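Local coordinates for 3-carboxy-cis,cis-muconate cycloisomerase (Acinetobacter calcoaceticus, PDB 1Q5N), which acts as a cycloisomerase of the largely helical fumarase/aspartase superfamily and is assembled from four copies of the same chain, at residues A[88-93]-A[99-104]; A[64-69]-A[83-88]; A[44-49]-A[207-212]; A[113-118]-A[228-233]. All blocks are in the same frame, centred on the assembly; numbering follows the deposited sequence.

Contact 1: A[88-93]-A[99-104]; sequences QLTAIV and DAARYV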
loop_
_atom_site.group_PDB
_atom_site.type_symbol
_atom_site.label_atom_id
_atom_site.label_comp_id
_atom_site.label_asym_id
_atom_site.label_seq_id
_atom_site.Cartn_x
_atom_site.Cartn_y
_atom_site.Cartn_z
ATOM N N GLN A 88 35.289 -11.643 -8.525
ATOM C CA GLN A 88 35.998 -10.704 -9.348
ATOM C C GLN A 88 37.045 -9.867 -8.631
ATOM O O GLN A 88 38.128 -9.658 -9.159
ATOM C CB GLN A 88 35.025 -9.769 -10.075
ATOM C CG GLN A 88 34.351 -10.462 -11.236
ATOM C CD GLN A 88 33.781 -9.476 -12.237
ATOM O OE1 GLN A 88 34.445 -8.493 -12.608
ATOM N NE2 GLN A 88 32.552 -9.731 -12.688
ATOM N N LEU A 89 36.722 -9.371 -7.445
ATOM C CA LEU A 89 37.669 -8.542 -6.737
ATOM C C LEU A 89 38.854 -9.374 -6.322
ATOM O O LEU A 89 39.981 -8.870 -6.275
ATOM C CB LEU A 89 37.057 -7.934 -5.490
ATOM C CG LEU A 89 38.018 -7.014 -4.735
ATOM C CD1 LEU A 89 38.252 -5.779 -5.566
ATOM C CD2 LEU A 89 37.455 -6.633 -3.363
ATOM N N THR A 90 38.597 -10.636 -5.991
ATOM C CA THR A 90 39.680 -11.513 -5.563
ATOM C C THR A 90 40.603 -11.734 -6.775
ATOM O O THR A 90 41.804 -11.534 -6.691
ATOM C CB THR A 90 39.138 -12.871 -4.984
ATOM O OG1 THR A 90 38.370 -12.604 -3.803
ATOM C CG2 THR A 90 40.297 -13.797 -4.559
ATOM N N ALA A 91 40.025 -12.096 -7.911
ATOM C CA ALA A 91 40.831 -12.310 -9.083
ATOM C C ALA A 91 41.631 -11.026 -9.360
ATOM O O ALA A 91 42.797 -11.087 -9.727
ATOM C CB ALA A 91 39.947 -12.675 -10.263
ATOM N N ILE A 92 41.034 -9.857 -9.165
ATOM C CA ILE A 92 41.761 -8.616 -9.426
ATOM C C ILE A 92 42.972 -8.427 -8.490
ATOM O O ILE A 92 44.025 -7.977 -8.920
ATOM C CB ILE A 92 40.815 -7.385 -9.327
ATOM C CG1 ILE A 92 39.895 -7.350 -10.541
ATOM C CG2 ILE A 92 41.618 -6.092 -9.233
ATOM C CD1 ILE A 92 38.843 -6.250 -10.457
ATOM N N VAL A 93 42.816 -8.767 -7.214
ATOM C CA VAL A 93 43.884 -8.624 -6.241
ATOM C C VAL A 93 44.945 -9.694 -6.466
ATOM O O VAL A 93 46.105 -9.493 -6.163
ATOM C CB VAL A 93 43.305 -8.735 -4.810
ATOM C CG1 VAL A 93 44.386 -9.055 -3.783
ATOM C CG2 VAL A 93 42.638 -7.442 -4.460
ATOM N N ASP A 99 49.147 -13.878 -2.916
ATOM C CA ASP A 99 49.033 -14.046 -1.485
ATOM C C ASP A 99 48.082 -13.106 -0.748
ATOM O O ASP A 99 47.393 -13.524 0.189
ATOM C CB ASP A 99 50.415 -14.008 -0.845
ATOM C CG ASP A 99 50.729 -15.302 -0.126
ATOM O OD1 ASP A 99 50.213 -15.475 1.020
ATOM O OD2 ASP A 99 51.450 -16.153 -0.728
ATOM N N ALA A 100 48.051 -11.843 -1.150
ATOM C CA ALA A 100 47.157 -10.905 -0.511
ATOM C C ALA A 100 45.723 -11.359 -0.835
ATOM O O ALA A 100 44.832 -11.219 -0.021
ATOM C CB ALA A 100 47.417 -9.493 -1.033
ATOM N N ALA A 101 45.523 -11.942 -2.012
ATOM C CA ALA A 101 44.211 -12.403 -2.446
ATOM C C ALA A 101 43.463 -13.326 -1.463
ATOM O O ALA A 101 42.226 -13.376 -1.460
ATOM C CB ALA A 101 44.331 -13.082 -3.807
ATOM N N ARG A 102 44.199 -14.042 -0.626
ATOM C CA ARG A 102 43.577 -14.953 0.326
ATOM C C ARG A 102 42.828 -14.245 1.424
ATOM O O ARG A 102 41.945 -14.820 2.050
ATOM C CB ARG A 102 44.641 -15.851 0.950
ATOM C CG ARG A 102 45.129 -16.819 -0.065
ATOM C CD ARG A 102 46.456 -17.420 0.261
ATOM N NE ARG A 102 46.909 -18.080 -0.965
ATOM C CZ ARG A 102 47.962 -18.892 -1.051
ATOM N NH1 ARG A 102 48.685 -19.156 0.040
ATOM N NH2 ARG A 102 48.283 -19.441 -2.229
ATOM N N TYR A 103 43.192 -12.999 1.656
ATOM C CA TYR A 103 42.579 -12.229 2.702
ATOM C C TYR A 103 41.430 -11.320 2.246
ATOM O O TYR A 103 40.887 -10.566 3.057
ATOM C CB TYR A 103 43.667 -11.430 3.414
ATOM C CG TYR A 103 44.719 -12.347 3.976
ATOM C CD1 TYR A 103 44.477 -13.080 5.143
ATOM C CD2 TYR A 103 45.942 -12.523 3.319
ATOM C CE1 TYR A 103 45.412 -13.956 5.636
ATOM C CE2 TYR A 103 46.887 -13.397 3.804
ATOM C CZ TYR A 103 46.620 -14.112 4.962
ATOM O OH TYR A 103 47.560 -14.994 5.447
ATOM N N VAL A 104 41.066 -11.381 0.965
ATOM C CA VAL A 104 39.951 -10.564 0.478
ATOM C C VAL A 104 38.639 -11.139 1.034
ATOM O O VAL A 104 38.397 -12.351 0.917
ATOM C CB VAL A 104 39.852 -10.581 -1.062
ATOM C CG1 VAL A 104 38.613 -9.806 -1.538
ATOM C CG2 VAL A 104 41.101 -9.981 -1.654
#
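Val-104 puts its two methyls against separate neighbours on the helical segment 88-93. CG1 meets Leu-89 CD2 at 3.8 Å and Thr-90 OG1 at 3.6 Å, while CG2 packs 4.0 Å from Val-93 CG1. Val-93 holds this CG1 anti to its own backbone N (chi1 161°), and the same methyl lies 3.6 Å from Ala-101 N and 4.1 Å from Ala-100 CB. On its other branch Thr-90 brings CG2 to 3.7 Å from Ala-101 O. No hydrogen bond crosses; the hydroxyl of Thr-90, though against a methyl, is bonded back to Val-86 O one turn earlier in the helix. The arrangement is a chain reversal: helix 82-94 runs into a short loop that folds back as a 3-10 turn, closed by a bond of 2.9 Å from Tyr-103 N to Ala-100 O. Further out, Asp-97 OD1 accepts from the backbone N of both Asp-99 and Ala-100 at the start of that turn. Helix 49-59 adds Ala-51 and Val-54 against Ala-100, and Ala-58 against Val-93. The backbone O of Arg-102 accepts a hydrogen bond from Arg-385 NH1 of the second subunit.

Contact 2: A[64-69]-A[83-88]; sequences DKIDFD and IPFVKQ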
loop_
_atom_site.group_PDB
_atom_site.type_symbol
_atom_site.label_atom_id
_atom_site.label_comp_id
_atom_site.label_asym_id
_atom_site.label_seq_id
_atom_site.Cartn_x
_atom_site.Cartn_y
_atom_site.Cartn_z
ATOM N N ASP A 64 37.420 -0.025 -12.529
ATOM C CA ASP A 64 37.651 -0.005 -13.970
ATOM C C ASP A 64 37.933 -1.363 -14.547
ATOM O O ASP A 64 37.699 -1.600 -15.736
ATOM C CB ASP A 64 38.781 0.955 -14.306
ATOM C CG ASP A 64 38.412 2.378 -13.985
ATOM O OD1 ASP A 64 37.430 2.864 -14.601
ATOM O OD2 ASP A 64 39.070 2.995 -13.108
ATOM N N LYS A 65 38.403 -2.269 -13.703
ATOM C CA LYS A 65 38.701 -3.620 -14.163
ATOM C C LYS A 65 37.528 -4.610 -14.067
ATOM O O LYS A 65 37.565 -5.655 -14.697
ATOM C CB LYS A 65 39.881 -4.181 -13.391
ATOM C CG LYS A 65 41.178 -3.393 -13.551
ATOM C CD LYS A 65 42.237 -4.093 -12.735
ATOM C CE LYS A 65 43.556 -3.393 -12.750
ATOM N NZ LYS A 65 44.463 -4.251 -11.926
ATOM N N ILE A 66 36.496 -4.277 -13.290
ATOM C CA ILE A 66 35.340 -5.139 -13.126
ATOM C C ILE A 66 34.404 -5.255 -14.352
ATOM O O ILE A 66 34.041 -4.261 -14.956
ATOM C CB ILE A 66 34.578 -4.684 -11.866
ATOM C CG1 ILE A 66 35.252 -5.323 -10.649
ATOM C CG2 ILE A 66 33.100 -5.014 -11.974
ATOM C CD1 ILE A 66 34.797 -4.789 -9.403
ATOM N N ASP A 67 34.028 -6.481 -14.715
ATOM C CA ASP A 67 33.157 -6.747 -15.880
ATOM C C ASP A 67 31.688 -6.720 -15.459
ATOM O O ASP A 67 31.185 -7.697 -14.891
ATOM C CB ASP A 67 33.478 -8.122 -16.491
ATOM C CG ASP A 67 32.630 -8.440 -17.720
ATOM O OD1 ASP A 67 31.884 -7.558 -18.179
ATOM O OD2 ASP A 67 32.726 -9.580 -18.239
ATOM N N PHE A 68 31.003 -5.618 -15.767
ATOM C CA PHE A 68 29.629 -5.468 -15.365
ATOM C C PHE A 68 28.634 -6.392 -16.025
ATOM O O PHE A 68 27.597 -6.693 -15.436
ATOM C CB PHE A 68 29.216 -4.000 -15.456
ATOM C CG PHE A 68 29.737 -3.177 -14.306
ATOM C CD1 PHE A 68 31.033 -2.670 -14.319
ATOM C CD2 PHE A 68 28.937 -2.934 -13.181
ATOM C CE1 PHE A 68 31.535 -1.945 -13.224
ATOM C CE2 PHE A 68 29.423 -2.218 -12.090
ATOM C CZ PHE A 68 30.722 -1.716 -12.111
ATOM N N ASP A 69 28.936 -6.875 -17.222
ATOM C CA ASP A 69 28.034 -7.822 -17.871
ATOM C C ASP A 69 28.181 -9.177 -17.200
ATOM O O ASP A 69 27.195 -9.898 -16.954
ATOM C CB ASP A 69 28.369 -7.943 -19.349
ATOM C CG ASP A 69 27.954 -6.723 -20.114
ATOM O OD1 ASP A 69 26.720 -6.571 -20.327
ATOM O OD2 ASP A 69 28.852 -5.910 -20.475
ATOM N N ILE A 83 28.301 -12.036 -4.025
ATOM C CA ILE A 83 29.019 -13.268 -4.347
ATOM C C ILE A 83 29.895 -13.179 -5.614
ATOM O O ILE A 83 31.087 -13.436 -5.549
ATOM C CB ILE A 83 28.009 -14.473 -4.387
ATOM C CG1 ILE A 83 27.618 -14.856 -2.949
ATOM C CG2 ILE A 83 28.620 -15.700 -5.066
ATOM C CD1 ILE A 83 26.436 -15.772 -2.849
ATOM N N PRO A 84 29.324 -12.791 -6.763
ATOM C CA PRO A 84 30.131 -12.699 -7.981
ATOM C C PRO A 84 31.078 -11.501 -7.880
ATOM O O PRO A 84 32.106 -11.457 -8.524
ATOM C CB PRO A 84 29.091 -12.488 -9.071
ATOM C CG PRO A 84 27.796 -12.946 -8.447
ATOM C CD PRO A 84 27.909 -12.510 -7.054
ATOM N N PHE A 85 30.714 -10.515 -7.081
ATOM C CA PHE A 85 31.566 -9.367 -6.945
ATOM C C PHE A 85 32.856 -9.782 -6.207
ATOM O O PHE A 85 33.946 -9.377 -6.598
ATOM C CB PHE A 85 30.827 -8.274 -6.183
ATOM C CG PHE A 85 31.730 -7.318 -5.478
ATOM C CD1 PHE A 85 32.303 -6.247 -6.152
ATOM C CD2 PHE A 85 32.000 -7.471 -4.124
ATOM C CE1 PHE A 85 33.143 -5.349 -5.471
ATOM C CE2 PHE A 85 32.837 -6.579 -3.439
ATOM C CZ PHE A 85 33.397 -5.523 -4.105
ATOM N N VAL A 86 32.721 -10.573 -5.143
ATOM C CA VAL A 86 33.858 -11.050 -4.379
ATOM C C VAL A 86 34.774 -11.856 -5.296
ATOM O O VAL A 86 35.963 -11.634 -5.263
ATOM C CB VAL A 86 33.411 -11.903 -3.126
ATOM C CG1 VAL A 86 34.563 -12.744 -2.574
ATOM C CG2 VAL A 86 32.988 -10.986 -2.021
ATOM N N LYS A 87 34.235 -12.760 -6.123
ATOM C CA LYS A 87 35.086 -13.536 -7.036
ATOM C C LYS A 87 35.944 -12.580 -7.849
ATOM O O LYS A 87 37.169 -12.689 -7.874
ATOM C CB LYS A 87 34.276 -14.361 -8.041
ATOM C CG LYS A 87 33.272 -15.268 -7.434
ATOM C CD LYS A 87 33.911 -16.408 -6.675
ATOM C CE LYS A 87 33.788 -17.717 -7.472
ATOM N NZ LYS A 87 32.334 -18.090 -7.721
ATOM N N GLN A 88 35.289 -11.643 -8.525
ATOM C CA GLN A 88 35.998 -10.704 -9.348
ATOM C C GLN A 88 37.045 -9.867 -8.631
ATOM O O GLN A 88 38.128 -9.658 -9.159
ATOM C CB GLN A 88 35.025 -9.769 -10.075
ATOM C CG GLN A 88 34.351 -10.462 -11.236
ATOM C CD GLN A 88 33.781 -9.476 -12.237
ATOM O OE1 GLN A 88 34.445 -8.493 -12.608
ATOM N NE2 GLN A 88 32.552 -9.731 -12.688
#
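Asp-67 N donates to Gln-88 OE1 at 2.9 Å, with an angle of 157° at the hydrogen, and the N-H arrives in the carbonyl plane of the amide on a lone pair. The other half of the same amide returns the bond. Gln-88 NE2 reaches Asp-67 O at 3.3 Å along an almost straight N-H line (179°); the acceptor lies in the amide plane, although the donor is tilted from the backbone carbonyl's own plane. The two bonds, to N and O of one residue, fix the rotation of the amide. From helix 82-94 the glutamine gets there by an extended chain beyond CG. Ile-66 lies beside OE1, its CA 3.5 Å away and its CG2 3.8 Å away, so the oxygen is flanked by carbon as well as gripped by the N-H.

The apolar half is thinner. Ile-66 CD1 approaches Phe-85 CE1 obliquely at 4.3 Å, while Ile-66 CG2 sits over one face of the Phe-68 ring, toward its rim. Phe-85 is packed from beyond by Val-27, Met-30 and Val-31 of helix 23-43. Asp-67 turns its side chain from Gln-88 and uses OD1, met from above the carboxylate plane, to accept from Asp-69 N at 3.2 Å. Asp-67 is thus the N-cap of helix 68-78, and the short link that leads into this cap from helix 62-65 is held by Gln-88 of helix 82-94.

Contact 3: A[44-49]-A[207-212]; sequences VGVIPQ and QDQGSI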
loop_
_atom_site.group_PDB
_atom_site.type_symbol
_atom_site.label_atom_id
_atom_site.label_comp_id
_atom_site.label_asym_id
_atom_site.label_seq_id
_atom_site.Cartn_x
_atom_site.Cartn_y
_atom_site.Cartn_z
ATOM N N VAL A 44 44.439 -4.906 13.741
ATOM C CA VAL A 44 44.322 -5.616 15.019
ATOM C C VAL A 44 45.010 -6.985 14.979
ATOM O O VAL A 44 44.840 -7.807 15.883
ATOM C CB VAL A 44 42.847 -5.847 15.439
ATOM C CG1 VAL A 44 42.160 -4.528 15.666
ATOM C CG2 VAL A 44 42.119 -6.678 14.385
ATOM N N GLY A 45 45.759 -7.244 13.913
ATOM C CA GLY A 45 46.447 -8.510 13.827
ATOM C C GLY A 45 45.788 -9.648 13.072
ATOM O O GLY A 45 46.476 -10.588 12.682
ATOM N N VAL A 46 44.485 -9.605 12.832
ATOM C CA VAL A 46 43.851 -10.717 12.123
ATOM C C VAL A 46 44.433 -11.047 10.736
ATOM O O VAL A 46 44.365 -12.188 10.304
ATOM C CB VAL A 46 42.335 -10.505 12.038
ATOM C CG1 VAL A 46 41.665 -11.672 11.297
ATOM C CG2 VAL A 46 41.785 -10.353 13.456
ATOM N N ILE A 47 44.958 -10.076 9.999
ATOM C CA ILE A 47 45.591 -10.437 8.729
ATOM C C ILE A 47 46.840 -9.578 8.642
ATOM O O ILE A 47 46.927 -8.522 9.284
ATOM C CB ILE A 47 44.720 -10.199 7.457
ATOM C CG1 ILE A 47 44.540 -8.702 7.219
ATOM C CG2 ILE A 47 43.414 -10.986 7.561
ATOM C CD1 ILE A 47 43.929 -8.369 5.901
ATOM N N PRO A 48 47.832 -10.025 7.856
ATOM C CA PRO A 48 49.079 -9.259 7.722
ATOM C C PRO A 48 48.915 -7.902 7.079
ATOM O O PRO A 48 48.234 -7.760 6.058
ATOM C CB PRO A 48 49.969 -10.180 6.903
ATOM C CG PRO A 48 48.977 -10.985 6.083
ATOM C CD PRO A 48 47.856 -11.256 7.045
ATOM N N GLN A 49 49.547 -6.914 7.696
ATOM C CA GLN A 49 49.513 -5.553 7.213
ATOM C C GLN A 49 49.924 -5.516 5.767
ATOM O O GLN A 49 49.514 -4.629 5.010
ATOM C CB GLN A 49 50.468 -4.670 7.997
ATOM C CG GLN A 49 50.524 -3.256 7.436
ATOM C CD GLN A 49 49.165 -2.543 7.493
ATOM O OE1 GLN A 49 48.537 -2.468 8.571
ATOM N NE2 GLN A 49 48.703 -2.008 6.339
ATOM N N GLN A 207 36.682 -16.112 15.363
ATOM C CA GLN A 207 36.840 -16.668 16.703
ATOM C C GLN A 207 36.714 -15.787 17.934
ATOM O O GLN A 207 35.614 -15.566 18.406
ATOM C CB GLN A 207 38.138 -17.477 16.713
ATOM C CG GLN A 207 37.914 -18.670 15.756
ATOM C CD GLN A 207 39.137 -19.459 15.373
ATOM O OE1 GLN A 207 40.094 -18.923 14.780
ATOM N NE2 GLN A 207 39.105 -20.764 15.677
ATOM N N ASP A 208 37.805 -15.314 18.509
ATOM C CA ASP A 208 37.626 -14.444 19.670
ATOM C C ASP A 208 38.055 -13.003 19.404
ATOM O O ASP A 208 38.129 -12.183 20.305
ATOM C CB ASP A 208 38.322 -15.028 20.912
ATOM C CG ASP A 208 39.824 -15.241 20.723
ATOM O OD1 ASP A 208 40.330 -15.199 19.570
ATOM O OD2 ASP A 208 40.502 -15.469 21.753
ATOM N N GLN A 209 38.279 -12.702 18.137
ATOM C CA GLN A 209 38.686 -11.383 17.666
ATOM C C GLN A 209 37.495 -10.608 17.098
ATOM O O GLN A 209 37.653 -9.489 16.602
ATOM C CB GLN A 209 39.687 -11.546 16.522
ATOM C CG GLN A 209 40.889 -12.379 16.886
ATOM C CD GLN A 209 41.686 -11.705 17.971
ATOM O OE1 GLN A 209 42.545 -10.854 17.692
ATOM N NE2 GLN A 209 41.386 -12.048 19.227
ATOM N N GLY A 210 36.314 -11.213 17.140
ATOM C CA GLY A 210 35.158 -10.559 16.555
ATOM C C GLY A 210 34.833 -9.124 16.959
ATOM O O GLY A 210 34.732 -8.230 16.081
ATOM N N SER A 211 34.634 -8.906 18.262
ATOM C CA SER A 211 34.282 -7.580 18.754
ATOM C C SER A 211 35.365 -6.529 18.442
ATOM O O SER A 211 35.058 -5.403 18.079
ATOM C CB SER A 211 34.024 -7.644 20.235
ATOM O OG SER A 211 33.281 -8.800 20.563
ATOM N N ILE A 212 36.625 -6.922 18.552
ATOM C CA ILE A 212 37.755 -6.042 18.261
ATOM C C ILE A 212 37.692 -5.639 16.775
ATOM O O ILE A 212 37.860 -4.453 16.422
ATOM C CB ILE A 212 39.087 -6.807 18.551
ATOM C CG1 ILE A 212 39.128 -7.233 20.029
ATOM C CG2 ILE A 212 40.243 -6.056 18.053
ATOM C CD1 ILE A 212 38.277 -8.650 20.327
#
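Val-44 and Ile-212 make the tight part of this contact. Val-44 CG1 is pressed to 3.4 Å from Ile-212 CG2, less than the usual distance for two methyls, a closeness that may owe something to coordinate error. Val-44 CB lies 3.7 Å from the same methyl, and the two side chains meet at a slant. Ile-212 presents CG2 because that branch stands opposite its backbone N; the CG1 arm, set beside the N by chi1 of -60°, leads off in another direction.

Val-213, next along helix 210-221, touches both Val-44 and Val-46, extending the apolar patch. What meets here is the turn joining helix 23-43 to helix 49-59, in the N-terminal part of the chain, and the first turn of helix 210-221. Gly-45, within the turn, has a positive phi of 95°. The CB bonds of Val-44 and Val-46, before and after it, point toward 207-212. Pro-48 then stands at the N-cap of helix 49-59.

Around Gln-209 the packing is looser. Val-46 CG2 rests 3.9 Å from Gln-209 CB and 4.1 Å from its CG, the two side chains running past each other in opposite senses. Gln-209 bends at chi2 (-64°), and its amide engages its own segment through a weak bond of 3.3 Å from NE2 to Asp-208 OD1. No hydrogen bond spans the two segments. The whole contact is near the surface, its four touching residues partly exposed. Ser-211 OG bonds to Asp-440 and Asn-437 of the second subunit.

Contact 4: A[113-118]-A[228-233]; sequences ILDTAC and CTWHGE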
loop_
_atom_site.group_PDB
_atom_site.type_symbol
_atom_site.label_atom_id
_atom_site.label_comp_id
_atom_site.label_asym_id
_atom_site.label_seq_id
_atom_site.Cartn_x
_atom_site.Cartn_y
_atom_site.Cartn_z
ATOM N N ILE A 113 28.619 -6.906 3.503
ATOM C CA ILE A 113 29.076 -5.975 2.496
ATOM C C ILE A 113 27.883 -5.211 1.847
ATOM O O ILE A 113 27.968 -4.025 1.583
ATOM C CB ILE A 113 29.866 -6.738 1.397
ATOM C CG1 ILE A 113 31.054 -7.480 2.014
ATOM C CG2 ILE A 113 30.311 -5.779 0.302
ATOM C CD1 ILE A 113 31.978 -6.632 2.872
ATOM N N LEU A 114 26.785 -5.910 1.581
ATOM C CA LEU A 114 25.615 -5.281 0.969
ATOM C C LEU A 114 24.967 -4.265 1.917
ATOM O O LEU A 114 24.703 -3.143 1.493
ATOM C CB LEU A 114 24.615 -6.364 0.532
ATOM C CG LEU A 114 25.210 -7.200 -0.629
ATOM C CD1 LEU A 114 24.371 -8.398 -0.874
ATOM C CD2 LEU A 114 25.322 -6.374 -1.907
ATOM N N ASP A 115 24.738 -4.635 3.187
ATOM C CA ASP A 115 24.146 -3.689 4.141
ATOM C C ASP A 115 25.085 -2.496 4.436
ATOM O O ASP A 115 24.620 -1.347 4.627
ATOM C CB ASP A 115 23.816 -4.346 5.485
ATOM C CG ASP A 115 22.575 -5.197 5.442
ATOM O OD1 ASP A 115 21.879 -5.232 4.397
ATOM O OD2 ASP A 115 22.307 -5.836 6.476
ATOM N N THR A 116 26.400 -2.755 4.475
ATOM C CA THR A 116 27.324 -1.668 4.737
ATOM C C THR A 116 27.329 -0.709 3.529
ATOM O O THR A 116 27.292 0.501 3.698
ATOM C CB THR A 116 28.789 -2.186 5.077
ATOM O OG1 THR A 116 28.783 -2.870 6.343
ATOM C CG2 THR A 116 29.761 -1.001 5.130
ATOM N N ALA A 117 27.347 -1.249 2.314
ATOM C CA ALA A 117 27.339 -0.353 1.147
ATOM C C ALA A 117 25.986 0.421 1.145
ATOM O O ALA A 117 25.933 1.614 0.797
ATOM C CB ALA A 117 27.516 -1.138 -0.158
ATOM N N CYS A 118 24.902 -0.250 1.534
ATOM C CA CYS A 118 23.618 0.433 1.598
ATOM C C CYS A 118 23.686 1.624 2.584
ATOM O O CYS A 118 23.251 2.731 2.244
ATOM C CB CYS A 118 22.509 -0.532 2.033
ATOM S SG CYS A 118 20.869 0.252 2.175
ATOM N N CYS A 228 24.554 -5.713 18.622
ATOM C CA CYS A 228 24.496 -7.038 18.014
ATOM C C CYS A 228 24.244 -6.955 16.488
ATOM O O CYS A 228 23.839 -5.916 15.971
ATOM C CB CYS A 228 23.434 -7.902 18.728
ATOM S SG CYS A 228 21.848 -7.112 18.696
ATOM N N THR A 229 24.560 -8.031 15.770
ATOM C CA THR A 229 24.353 -8.073 14.338
ATOM C C THR A 229 22.859 -7.769 13.986
ATOM O O THR A 229 21.954 -8.149 14.726
ATOM C CB THR A 229 24.738 -9.457 13.820
ATOM O OG1 THR A 229 26.091 -9.721 14.215
ATOM C CG2 THR A 229 24.621 -9.526 12.267
ATOM N N TRP A 230 22.604 -7.055 12.890
ATOM C CA TRP A 230 21.190 -6.787 12.542
ATOM C C TRP A 230 20.823 -7.196 11.100
ATOM O O TRP A 230 20.190 -6.459 10.368
ATOM C CB TRP A 230 20.800 -5.327 12.820
ATOM C CG TRP A 230 21.753 -4.361 12.248
ATOM C CD1 TRP A 230 23.031 -4.116 12.691
ATOM C CD2 TRP A 230 21.587 -3.590 11.057
ATOM N NE1 TRP A 230 23.670 -3.253 11.840
ATOM C CE2 TRP A 230 22.818 -2.911 10.826
ATOM C CE3 TRP A 230 20.528 -3.409 10.161
ATOM C CZ2 TRP A 230 23.026 -2.062 9.721
ATOM C CZ3 TRP A 230 20.714 -2.573 9.064
ATOM C CH2 TRP A 230 21.968 -1.901 8.852
ATOM N N HIS A 231 21.252 -8.393 10.713
ATOM C CA HIS A 231 20.926 -8.958 9.415
ATOM C C HIS A 231 19.412 -9.145 9.304
ATOM O O HIS A 231 18.819 -8.913 8.258
ATOM C CB HIS A 231 21.612 -10.315 9.280
ATOM C CG HIS A 231 23.088 -10.215 9.015
ATOM N ND1 HIS A 231 23.978 -11.221 9.324
ATOM C CD2 HIS A 231 23.829 -9.208 8.489
ATOM C CE1 HIS A 231 25.200 -10.835 9.015
ATOM N NE2 HIS A 231 25.138 -9.616 8.506
ATOM N N GLY A 232 18.792 -9.560 10.396
ATOM C CA GLY A 232 17.363 -9.813 10.387
ATOM C C GLY A 232 16.472 -8.758 10.997
ATOM O O GLY A 232 15.277 -8.828 10.770
ATOM N N GLU A 233 17.028 -7.789 11.746
ATOM C CA GLU A 233 16.226 -6.747 12.408
ATOM C C GLU A 233 16.396 -5.486 11.537
ATOM O O GLU A 233 17.478 -4.877 11.479
ATOM C CB GLU A 233 16.733 -6.552 13.852
ATOM C CG GLU A 233 16.474 -7.783 14.799
ATOM C CD GLU A 233 17.206 -9.069 14.329
ATOM O OE1 GLU A 233 18.442 -9.017 14.111
ATOM O OE2 GLU A 233 16.543 -10.128 14.158
#
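Asp-115 swings its CG to lie beside its backbone N (chi1 -76°), sending the carboxylate out from helix 110-146 toward a loop, where Trp-230 folds its indole over its own backbone (chi1 50°) and His-231 follows it in the chain. Asp-115 OD2 then stands over one face of the indole, 4.5 Å from Trp-230 CZ3, and at the edge of the imidazole near its plane, 4.2 Å from His-231 CD2. Neither approach is a bond: OD2 is 5.1 Å from His-231 NE2, and that nitrogen is engaged with Asp-112 OD1, one helical turn before Asp-115. Thr-229 CG2 lies over the centre of one imidazole face, 3.4 Å above the ring plane, and Cys-228 O and Glu-233 O lie in plane at the indole edge.

The polar partners of Asp-115 OD2 come from outside the two segments. Arg-234 NH1 makes a salt bridge to it, and Gln-195 NE2 and Gln-111 NE2 each donate a hydrogen bond. Arg-234 NH1 also reaches Trp-230 O, and Gln-195 OE1 accepts from Trp-230 N. All three touching residues are buried. One salt bridge and two amide N-H donors thus satisfy the buried oxygen and fix its place; the aromatic rings serve as its walls, while polar links between helix and loop run through Arg-234 and Gln-195, which bind both Asp-115 OD2 and the backbone of Trp-230.

In the fold
The four contacts lie on the same side of the chain's centre. Contacts 1 and 2 share Gln-88 and helix 82-94; their centres are 12 Å apart and Ile-92 packs on Ile-66 and Lys-65 between them. Along the chain contact 2 closes before contact 1 opens. Contact 3 bridges residues 44-49 and 207-212, so contacts 1 and 2 both lie between its two segments in the chain, and Tyr-103 links it to contact 1 by packing on Ile-47 and Pro-48. Contact 4, which joins helix 110-146 to the loop before helix 235-261, alternates with contact 3 along the chain, their centres 20 Å apart. Contacts 1, 3 and 4 also touch the second subunit, tying this end of the chain to the assembly.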